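Local coordinates for cellulose biosynthesis protein BcsG (Salmonella typhimurium LT2, PDB 5OLT), which is required for cellulose biosynthesis, the present chain being its zinc-binding extramembrane domain of the alkaline phosphatase family, at residues P53-F59 / A328-F334; V259-P265 / P293-F299; W33-Y38 / T351-E356. All blocks are in the same frame, centred on the assembly; numbering follows the deposited sequence.

Contact 1: residues P53-F59 / A328-F334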
loop_
_atom_site.group_PDB
_atom_site.type_symbol
_atom_site.label_atom_id
_atom_site.label_comp_id
_atom_site.label_asym_id
_atom_site.label_seq_id
_atom_site.Cartn_x
_atom_site.Cartn_y
_atom_site.Cartn_z
ATOM N N PRO A 53 17.327 18.671 7.398
ATOM C CA PRO A 53 17.884 20.035 7.505
ATOM C C PRO A 53 17.389 20.728 8.782
ATOM O O PRO A 53 16.349 20.329 9.348
ATOM C CB PRO A 53 17.333 20.735 6.257
ATOM C CG PRO A 53 16.107 19.959 5.893
ATOM C CD PRO A 53 16.451 18.535 6.216
ATOM N N PRO A 54 18.108 21.770 9.244
ATOM C CA PRO A 54 17.694 22.357 10.522
ATOM C C PRO A 54 16.327 23.055 10.463
ATOM O O PRO A 54 15.652 23.157 11.490
ATOM C CB PRO A 54 18.844 23.345 10.856
ATOM C CG PRO A 54 19.978 22.943 9.964
ATOM C CD PRO A 54 19.346 22.398 8.727
ATOM N N ASP A 55 15.912 23.467 9.264
ATOM C CA ASP A 55 14.588 24.089 9.063
ATOM C C ASP A 55 13.489 23.099 8.611
ATOM O O ASP A 55 12.450 23.517 8.048
ATOM C CB ASP A 55 14.702 25.246 8.074
ATOM C CG ASP A 55 15.221 24.804 6.719
ATOM O OD1 ASP A 55 15.755 23.664 6.593
ATOM O OD2 ASP A 55 15.079 25.598 5.769
ATOM N N ALA A 56 13.705 21.807 8.863
ATOM C CA ALA A 56 12.678 20.791 8.546
ATOM C C ALA A 56 11.458 21.031 9.426
ATOM O O ALA A 56 11.557 21.531 10.548
ATOM C CB ALA A 56 13.217 19.377 8.771
ATOM N N GLN A 57 10.294 20.686 8.897
ATOM C CA GLN A 57 9.034 20.864 9.605
ATOM C C GLN A 57 8.484 19.514 10.050
ATOM O O GLN A 57 8.304 18.623 9.207
ATOM C CB GLN A 57 8.028 21.565 8.697
ATOM C CG GLN A 57 8.513 22.918 8.221
ATOM C CD GLN A 57 8.714 23.889 9.372
ATOM O OE1 GLN A 57 7.787 24.163 10.112
ATOM N NE2 GLN A 57 9.933 24.385 9.537
ATOM N N PRO A 58 8.200 19.353 11.355
ATOM C CA PRO A 58 7.626 18.092 11.866
ATOM C C PRO A 58 6.223 17.861 11.301
ATOM O O PRO A 58 5.456 18.802 11.075
ATOM C CB PRO A 58 7.533 18.318 13.383
ATOM C CG PRO A 58 8.482 19.425 13.671
ATOM C CD PRO A 58 8.471 20.297 12.467
ATOM N N PHE A 59 5.927 16.605 11.044
ATOM C CA PHE A 59 4.581 16.186 10.676
ATOM C C PHE A 59 4.436 14.713 11.032
ATOM O O PHE A 59 5.437 14.059 11.376
ATOM C CB PHE A 59 4.328 16.413 9.173
ATOM C CG PHE A 59 5.103 15.481 8.256
ATOM C CD1 PHE A 59 6.447 15.733 7.942
ATOM C CD2 PHE A 59 4.491 14.327 7.730
ATOM C CE1 PHE A 59 7.151 14.877 7.102
ATOM C CE2 PHE A 59 5.203 13.486 6.861
ATOM C CZ PHE A 59 6.540 13.759 6.551
ATOM N N ALA A 328 8.229 14.241 0.829
ATOM C CA ALA A 328 7.612 14.988 1.930
ATOM C C ALA A 328 8.431 15.050 3.191
ATOM O O ALA A 328 8.047 15.772 4.104
ATOM C CB ALA A 328 6.279 14.351 2.255
ATOM N N VAL A 329 9.525 14.266 3.279
ATOM C CA VAL A 329 10.093 13.953 4.610
ATOM C C VAL A 329 10.661 15.147 5.387
ATOM O O VAL A 329 10.618 15.141 6.622
ATOM C CB VAL A 329 11.136 12.776 4.548
ATOM C CG1 VAL A 329 12.477 13.254 3.999
ATOM C CG2 VAL A 329 11.299 12.112 5.901
ATOM N N ASP A 330 11.110 16.173 4.655
ATOM C CA ASP A 330 11.563 17.399 5.335
ATOM C C ASP A 330 10.429 18.285 5.810
ATOM O O ASP A 330 10.658 19.299 6.443
ATOM C CB ASP A 330 12.608 18.178 4.511
ATOM C CG ASP A 330 12.062 18.742 3.202
ATOM O OD1 ASP A 330 10.821 18.809 3.004
ATOM O OD2 ASP A 330 12.898 19.158 2.372
ATOM N N GLY A 331 9.198 17.899 5.479
ATOM C CA GLY A 331 7.994 18.618 5.915
ATOM C C GLY A 331 7.761 19.946 5.214
ATOM O O GLY A 331 6.775 20.624 5.529
ATOM N N LYS A 332 8.641 20.335 4.295
ATOM C CA LYS A 332 8.579 21.694 3.756
ATOM C C LYS A 332 7.385 21.908 2.845
ATOM O O LYS A 332 6.896 23.022 2.730
ATOM C CB LYS A 332 9.899 22.072 3.097
ATOM C CG LYS A 332 11.013 22.208 4.124
ATOM C CD LYS A 332 12.334 22.580 3.454
ATOM C CE LYS A 332 13.414 22.711 4.499
ATOM N NZ LYS A 332 14.660 23.183 3.833
ATOM N N LEU A 333 6.875 20.840 2.238
ATOM C CA LEU A 333 5.706 21.035 1.396
ATOM C C LEU A 333 4.516 21.566 2.219
ATOM O O LEU A 333 3.632 22.207 1.643
ATOM C CB LEU A 333 5.382 19.817 0.522
ATOM C CG LEU A 333 4.989 18.517 1.158
ATOM C CD1 LEU A 333 3.579 18.586 1.672
ATOM C CD2 LEU A 333 5.057 17.379 0.143
ATOM N N PHE A 334 4.487 21.316 3.536
ATOM C CA PHE A 334 3.385 21.773 4.385
ATOM C C PHE A 334 3.370 23.276 4.635
ATOM O O PHE A 334 2.347 23.808 5.022
ATOM C CB PHE A 334 3.375 21.078 5.754
ATOM C CG PHE A 334 3.078 19.609 5.700
ATOM C CD1 PHE A 334 1.748 19.175 5.677
ATOM C CD2 PHE A 334 4.118 18.644 5.681
ATOM C CE1 PHE A 334 1.450 17.814 5.648
ATOM C CE2 PHE A 334 3.819 17.270 5.646
ATOM C CZ PHE A 334 2.472 16.863 5.619
HETATM O O HOH W 1 10.261 16.641 8.917
#
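Gln57 and Gly331 meet where the loop leading into strand 60-66 passes the turn that ends helix 318-328. Two type I beta turns, Pro53 to Ala56 and Ala328 to Gly331, shape the two segments where they meet. Gln57 N donates to Asp330 O over 2.8 Å, nearly straight at 164°. One residue on, Gly331 CA sends a CA-H...O contact to Gln57 O; with positive phi and no side chain, Gly331 lets this carbonyl come in where a CB would collide with it. A water bonds to both Gln57 O and Val329 O, 2.8 Å from each. At the partly exposed end, Lys332, extended beyond CG, runs past the ring of Pro53 and forms a salt bridge with Asp55: NZ lies nearly equally far from both carboxylate oxygens, 3.0 Å from OD1 and 3.1 Å from OD2, though both hydrogen bonds are weak. At the buried end, Phe334 CE2 lies over one face of the Phe59 ring, 3.4 Å from Phe59 CG and offset toward the rim; the ring planes are inclined at 37°. Val329 O approaches the edge of the Phe59 ring at CE1. Phe141 adds an edge-to-face partner to Phe59, and Met260 also packs on it. Asp330 OD1 accepts from Lys332 N, 3.0 Å away, and so closes an Asx turn around Gly331, the positive-phi residue at which the chain leaves helical geometry after helix 318-328.

Contact 2: residues V259-P265 / P293-F299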
loop_
_atom_site.group_PDB
_atom_site.type_symbol
_atom_site.label_atom_id
_atom_site.label_comp_id
_atom_site.label_asym_id
_atom_site.label_seq_id
_atom_site.Cartn_x
_atom_site.Cartn_y
_atom_site.Cartn_z
ATOM N N VAL A 259 -0.316 16.318 8.588
ATOM C CA VAL A 259 -0.393 14.866 8.495
ATOM C C VAL A 259 -0.352 14.449 7.045
ATOM O O VAL A 259 -1.026 15.022 6.202
ATOM C CB VAL A 259 -1.654 14.286 9.173
ATOM C CG1 VAL A 259 -1.611 12.736 9.175
ATOM C CG2 VAL A 259 -1.819 14.758 10.616
ATOM N N MET A 260 0.435 13.410 6.776
ATOM C CA MET A 260 0.413 12.734 5.487
ATOM C C MET A 260 -0.267 11.402 5.702
ATOM O O MET A 260 0.244 10.589 6.457
ATOM C CB MET A 260 1.837 12.535 4.964
ATOM C CG MET A 260 1.900 11.803 3.626
ATOM S SD MET A 260 3.609 11.644 3.109
ATOM C CE MET A 260 3.434 10.806 1.547
ATOM N N VAL A 261 -1.409 11.194 5.057
ATOM C CA VAL A 261 -2.174 9.931 5.178
ATOM C C VAL A 261 -2.020 9.152 3.887
ATOM O O VAL A 261 -2.219 9.686 2.801
ATOM C CB VAL A 261 -3.661 10.177 5.475
ATOM C CG1 VAL A 261 -4.405 8.840 5.506
ATOM C CG2 VAL A 261 -3.795 10.900 6.819
ATOM N N VAL A 262 -1.574 7.899 4.001
ATOM C CA VAL A 262 -1.453 6.995 2.860
ATOM C C VAL A 262 -2.413 5.843 3.098
ATOM O O VAL A 262 -2.311 5.178 4.137
ATOM C CB VAL A 262 -0.030 6.438 2.713
ATOM C CG1 VAL A 262 0.018 5.469 1.522
ATOM C CG2 VAL A 262 0.950 7.594 2.552
ATOM N N VAL A 263 -3.343 5.627 2.173
ATOM C CA VAL A 263 -4.239 4.490 2.253
ATOM C C VAL A 263 -3.738 3.487 1.227
ATOM O O VAL A 263 -3.654 3.827 0.036
ATOM C CB VAL A 263 -5.686 4.906 1.920
ATOM C CG1 VAL A 263 -6.579 3.658 1.789
ATOM C CG2 VAL A 263 -6.180 5.823 3.011
ATOM N N VAL A 264 -3.419 2.257 1.640
ATOM C CA VAL A 264 -2.905 1.257 0.685
ATOM C C VAL A 264 -3.401 -0.112 1.113
ATOM O O VAL A 264 -3.014 -0.642 2.174
ATOM C CB VAL A 264 -1.371 1.318 0.578
ATOM C CG1 VAL A 264 -0.735 1.355 1.960
ATOM C CG2 VAL A 264 -0.771 0.229 -0.325
ATOM N N PRO A 265 -4.334 -0.647 0.351
ATOM C CA PRO A 265 -4.852 -1.990 0.695
ATOM C C PRO A 265 -3.794 -3.066 0.516
ATOM O O PRO A 265 -2.856 -2.922 -0.267
ATOM C CB PRO A 265 -5.988 -2.210 -0.291
ATOM C CG PRO A 265 -6.370 -0.812 -0.710
ATOM C CD PRO A 265 -5.082 -0.044 -0.767
ATOM N N PRO A 293 -6.980 0.208 -4.597
ATOM C CA PRO A 293 -7.062 1.682 -4.534
ATOM C C PRO A 293 -6.163 2.290 -3.488
ATOM O O PRO A 293 -6.515 2.357 -2.309
ATOM C CB PRO A 293 -8.541 1.922 -4.175
ATOM C CG PRO A 293 -8.958 0.703 -3.388
ATOM C CD PRO A 293 -8.224 -0.449 -4.104
ATOM N N ALA A 294 -5.012 2.774 -3.912
ATOM C CA ALA A 294 -4.108 3.447 -3.012
ATOM C C ALA A 294 -4.240 4.954 -3.200
ATOM O O ALA A 294 -4.376 5.457 -4.328
ATOM C CB ALA A 294 -2.687 2.995 -3.304
ATOM N N GLY A 295 -4.216 5.683 -2.089
ATOM C CA GLY A 295 -4.392 7.138 -2.137
ATOM C C GLY A 295 -3.542 7.825 -1.109
ATOM O O GLY A 295 -3.155 7.244 -0.080
ATOM N N VAL A 296 -3.286 9.109 -1.350
ATOM C CA VAL A 296 -2.514 9.927 -0.420
ATOM C C VAL A 296 -3.276 11.218 -0.222
ATOM O O VAL A 296 -3.807 11.777 -1.184
ATOM C CB VAL A 296 -1.106 10.232 -0.987
ATOM C CG1 VAL A 296 -0.269 11.046 0.004
ATOM C CG2 VAL A 296 -0.365 8.932 -1.339
ATOM N N LYS A 297 -3.338 11.661 1.019
ATOM C CA LYS A 297 -3.946 12.965 1.336
ATOM C C LYS A 297 -3.046 13.683 2.319
ATOM O O LYS A 297 -2.573 13.090 3.292
ATOM C CB LYS A 297 -5.333 12.783 1.976
ATOM C CG LYS A 297 -6.154 14.065 2.106
ATOM C CD LYS A 297 -7.608 13.753 2.469
ATOM C CE LYS A 297 -8.390 15.036 2.754
ATOM N NZ LYS A 297 -8.451 15.983 1.612
ATOM N N PHE A 298 -2.816 14.966 2.070
ATOM C CA PHE A 298 -2.059 15.807 3.015
ATOM C C PHE A 298 -2.997 16.744 3.771
ATOM O O PHE A 298 -3.938 17.320 3.179
ATOM C CB PHE A 298 -1.022 16.643 2.273
ATOM C CG PHE A 298 0.034 15.829 1.562
ATOM C CD1 PHE A 298 1.221 15.465 2.229
ATOM C CD2 PHE A 298 -0.135 15.449 0.224
ATOM C CE1 PHE A 298 2.203 14.726 1.560
ATOM C CE2 PHE A 298 0.827 14.703 -0.431
ATOM C CZ PHE A 298 2.017 14.357 0.234
ATOM N N PHE A 299 -2.780 16.855 5.067
ATOM C CA PHE A 299 -3.583 17.708 5.940
ATOM C C PHE A 299 -2.660 18.746 6.541
ATOM O O PHE A 299 -1.462 18.477 6.775
ATOM C CB PHE A 299 -4.202 16.901 7.074
ATOM C CG PHE A 299 -5.201 15.880 6.602
ATOM C CD1 PHE A 299 -4.789 14.611 6.175
ATOM C CD2 PHE A 299 -6.542 16.196 6.579
ATOM C CE1 PHE A 299 -5.704 13.672 5.742
ATOM C CE2 PHE A 299 -7.464 15.252 6.115
ATOM C CZ PHE A 299 -7.037 13.997 5.722
#
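Val259 pairs with Phe299 at one end of an antiparallel strand pair whose axes come within 4.7 Å and run at 175°. Val259 N donates to Phe299 O, and Phe299 N returns a bond to Val259 O at 2.8 Å. Met260 faces Phe298 in a non-hydrogen-bonded pair. Its chain is extended throughout (chi1 179°) and runs beside the Phe298 side chain in the same direction, putting CG 3.6 Å from Phe298 CE1. The sulfur makes an oblique Met-aromatic contact with that ring, 4.8 Å from SD to the centroid, and Met260 CE reaches on to Val296 CG1. Val261 exchanges two backbone hydrogen bonds with Lys297, the one from Val261 N to Lys297 O being almost straight at 173°; on the same face its CG2 methyl meets Phe299 CE1 at 3.5 Å. Val262 touches Val296 through their CG2 methyls. Val263 and Gly295 exchange two backbone hydrogen bonds, and the carbonyl of Val263 also receives a CA-H...O contact from Ala294. Val264 then packs on Ala294, and the Pro265 ring lies across Pro293, with Pro265 CD 3.2 Å from Pro293 O; the side chain of Pro265 is about 8 Å from the bound zinc ion. Strand 60-66 bonds to the other edge of strand 259-265. Helix 234-255 covers the face of Val261 and Phe299 through Leu252, and along the far edge of strand 291-299 comes the antiparallel strand 90-96, whose Phe92 and Phe95 touch Ala294 and whose Ile90 touches Val296.

Contact 3: residues W33-Y38 / T351-E356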
loop_
_atom_site.group_PDB
_atom_site.type_symbol
_atom_site.label_atom_id
_atom_site.label_comp_id
_atom_site.label_asym_id
_atom_site.label_seq_id
_atom_site.Cartn_x
_atom_site.Cartn_y
_atom_site.Cartn_z
ATOM N N TRP A 33 11.999 -12.954 -18.670
ATOM C CA TRP A 33 11.461 -11.649 -18.317
ATOM C C TRP A 33 11.365 -11.495 -16.786
ATOM O O TRP A 33 11.765 -10.443 -16.248
ATOM C CB TRP A 33 10.096 -11.402 -18.990
ATOM C CG TRP A 33 9.609 -10.027 -18.695
ATOM C CD1 TRP A 33 9.870 -8.898 -19.400
ATOM C CD2 TRP A 33 8.833 -9.618 -17.552
ATOM N NE1 TRP A 33 9.325 -7.810 -18.769
ATOM C CE2 TRP A 33 8.675 -8.224 -17.639
ATOM C CE3 TRP A 33 8.251 -10.312 -16.463
ATOM C CZ2 TRP A 33 7.958 -7.493 -16.675
ATOM C CZ3 TRP A 33 7.552 -9.579 -15.498
ATOM C CH2 TRP A 33 7.411 -8.194 -15.614
ATOM N N LEU A 34 10.864 -12.533 -16.113
ATOM C CA LEU A 34 10.744 -12.435 -14.664
ATOM C C LEU A 34 12.107 -12.269 -13.980
ATOM O O LEU A 34 12.245 -11.475 -13.050
ATOM C CB LEU A 34 9.968 -13.624 -14.109
ATOM C CG LEU A 34 9.669 -13.616 -12.594
ATOM C CD1 LEU A 34 8.690 -12.474 -12.233
ATOM C CD2 LEU A 34 9.105 -14.949 -12.142
ATOM N N ASN A 35 13.104 -13.056 -14.421
ATOM C CA ASN A 35 14.422 -12.884 -13.872
ATOM C C ASN A 35 14.987 -11.486 -14.136
ATOM O O ASN A 35 15.646 -10.911 -13.268
ATOM C CB ASN A 35 15.368 -13.991 -14.381
ATOM C CG ASN A 35 15.289 -15.251 -13.535
ATOM O OD1 ASN A 35 15.259 -15.186 -12.307
ATOM N ND2 ASN A 35 15.212 -16.396 -14.191
ATOM N N THR A 36 14.683 -10.937 -15.320
ATOM C CA THR A 36 15.094 -9.558 -15.684
ATOM C C THR A 36 14.420 -8.538 -14.757
ATOM O O THR A 36 15.069 -7.613 -14.282
ATOM C CB THR A 36 14.790 -9.281 -17.157
ATOM O OG1 THR A 36 15.527 -10.231 -17.921
ATOM C CG2 THR A 36 15.227 -7.876 -17.558
ATOM N N PHE A 37 13.128 -8.769 -14.479
ATOM C CA PHE A 37 12.402 -7.934 -13.525
ATOM C C PHE A 37 13.055 -8.004 -12.134
ATOM O O PHE A 37 13.329 -6.976 -11.526
ATOM C CB PHE A 37 10.929 -8.379 -13.504
ATOM C CG PHE A 37 10.098 -7.785 -12.370
ATOM C CD1 PHE A 37 9.515 -6.527 -12.490
ATOM C CD2 PHE A 37 9.891 -8.502 -11.197
ATOM C CE1 PHE A 37 8.735 -5.985 -11.457
ATOM C CE2 PHE A 37 9.141 -7.968 -10.151
ATOM C CZ PHE A 37 8.546 -6.718 -10.290
ATOM N N TYR A 38 13.357 -9.212 -11.638
ATOM C CA TYR A 38 13.954 -9.318 -10.318
ATOM C C TYR A 38 15.293 -8.589 -10.266
ATOM O O TYR A 38 15.595 -7.935 -9.286
ATOM C CB TYR A 38 14.192 -10.777 -9.926
ATOM C CG TYR A 38 12.960 -11.595 -9.603
ATOM C CD1 TYR A 38 11.825 -11.036 -8.964
ATOM C CD2 TYR A 38 12.935 -12.972 -9.903
ATOM C CE1 TYR A 38 10.712 -11.855 -8.651
ATOM C CE2 TYR A 38 11.840 -13.766 -9.602
ATOM C CZ TYR A 38 10.748 -13.217 -8.968
ATOM O OH TYR A 38 9.691 -14.027 -8.669
ATOM N N THR A 351 6.318 0.369 -11.662
ATOM C CA THR A 351 6.671 -1.016 -11.342
ATOM C C THR A 351 5.723 -1.895 -12.122
ATOM O O THR A 351 4.493 -1.672 -12.118
ATOM C CB THR A 351 6.503 -1.288 -9.826
ATOM O OG1 THR A 351 7.299 -0.343 -9.084
ATOM C CG2 THR A 351 6.958 -2.715 -9.480
ATOM N N ALA A 352 6.268 -2.886 -12.817
ATOM C CA ALA A 352 5.415 -3.830 -13.547
ATOM C C ALA A 352 4.527 -4.587 -12.545
ATOM O O ALA A 352 4.955 -4.830 -11.387
ATOM C CB ALA A 352 6.267 -4.804 -14.378
ATOM N N PRO A 353 3.301 -4.952 -12.979
ATOM C CA PRO A 353 2.368 -5.669 -12.078
ATOM C C PRO A 353 2.681 -7.153 -11.994
ATOM O O PRO A 353 2.145 -7.962 -12.713
ATOM C CB PRO A 353 1.001 -5.409 -12.715
ATOM C CG PRO A 353 1.327 -5.300 -14.159
ATOM C CD PRO A 353 2.620 -4.510 -14.212
ATOM N N VAL A 354 3.606 -7.461 -11.135
ATOM C CA VAL A 354 4.004 -8.835 -10.847
ATOM C C VAL A 354 3.505 -9.139 -9.447
ATOM O O VAL A 354 3.698 -8.338 -8.528
ATOM C CB VAL A 354 5.538 -8.957 -10.882
ATOM C CG1 VAL A 354 5.985 -10.344 -10.403
ATOM C CG2 VAL A 354 6.052 -8.626 -12.294
ATOM N N SER A 355 2.856 -10.289 -9.273
ATOM C CA SER A 355 2.331 -10.645 -7.957
ATOM C C SER A 355 2.680 -12.083 -7.635
ATOM O O SER A 355 2.733 -12.936 -8.548
ATOM C CB SER A 355 0.806 -10.487 -7.920
ATOM O OG SER A 355 0.460 -9.150 -8.230
ATOM N N GLU A 356 2.918 -12.346 -6.360
ATOM C CA GLU A 356 3.318 -13.684 -5.952
ATOM C C GLU A 356 2.799 -14.061 -4.635
ATOM O O GLU A 356 2.638 -13.222 -3.745
ATOM C CB GLU A 356 4.857 -13.777 -5.769
ATOM C CG GLU A 356 5.662 -13.245 -6.880
ATOM C CD GLU A 356 7.125 -13.586 -6.760
ATOM O OE1 GLU A 356 7.554 -14.574 -6.061
ATOM O OE2 GLU A 356 7.823 -12.837 -7.437
#
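Thr351 begins the contact with helix 27-42 through its CG2 methyl, which meets the edge of the Phe37 ring. Ala352 points at the helix and sets CB against two aromatic side chains: it lies in the plane of the Trp33 indole, 3.8 Å from CH2, and 4.0 Å from Phe37 CE1. Val354, which closes the inverse gamma turn centred on Pro353, makes the most extensive apolar contact. Its CG2, beside the backbone N and anti to the carbonyl carbon, sits over the middle of the Phe37 ring in a CH-pi contact, 3.7 Å from the centroid and 9° off the normal. The same methyl meets the edge of Trp33, 3.6 Å from CH2, while Val354 CG1 touches Leu34 CD1. Glu356, its chain extended beyond CG, accepts a short hydrogen bond from Tyr38 OH to OE2 at 2.5 Å; the hydroxyl comes from above the carboxylate plane, and ring and carboxylate planes are 52° apart. His119 N donates to OE1, so both carboxylate oxygens are engaged in this buried place. Strand 360-365 pairs with strand 355-357 and adds Val361 against Leu34 and Ile363 against Trp33, placing helix 27-42 against the small antiparallel sheet.

Overall arrangement
From the N terminus the chain first forms helix 27-42, whose partner in contact 3 arrives more than 300 residues later, so this contact closes the widest loop. Next comes the loop 53-59, which contact 1 joins to the turn after helix 318-328; the span it closes lies wholly within that of contact 3. Contact 2 is innermost, pairing neighbouring strands of the central mixed sheet. The three closures therefore nest without crossing. Contacts 1 and 2 touch, with Phe334 CE1 3.2 Å from Phe299 O, so the end of this strand pair is packed against the loops. Contact 3 stands apart, its nearest atoms about 11 Å from contact 2, and ties the N-terminal helix to the C-terminal four-stranded sheet.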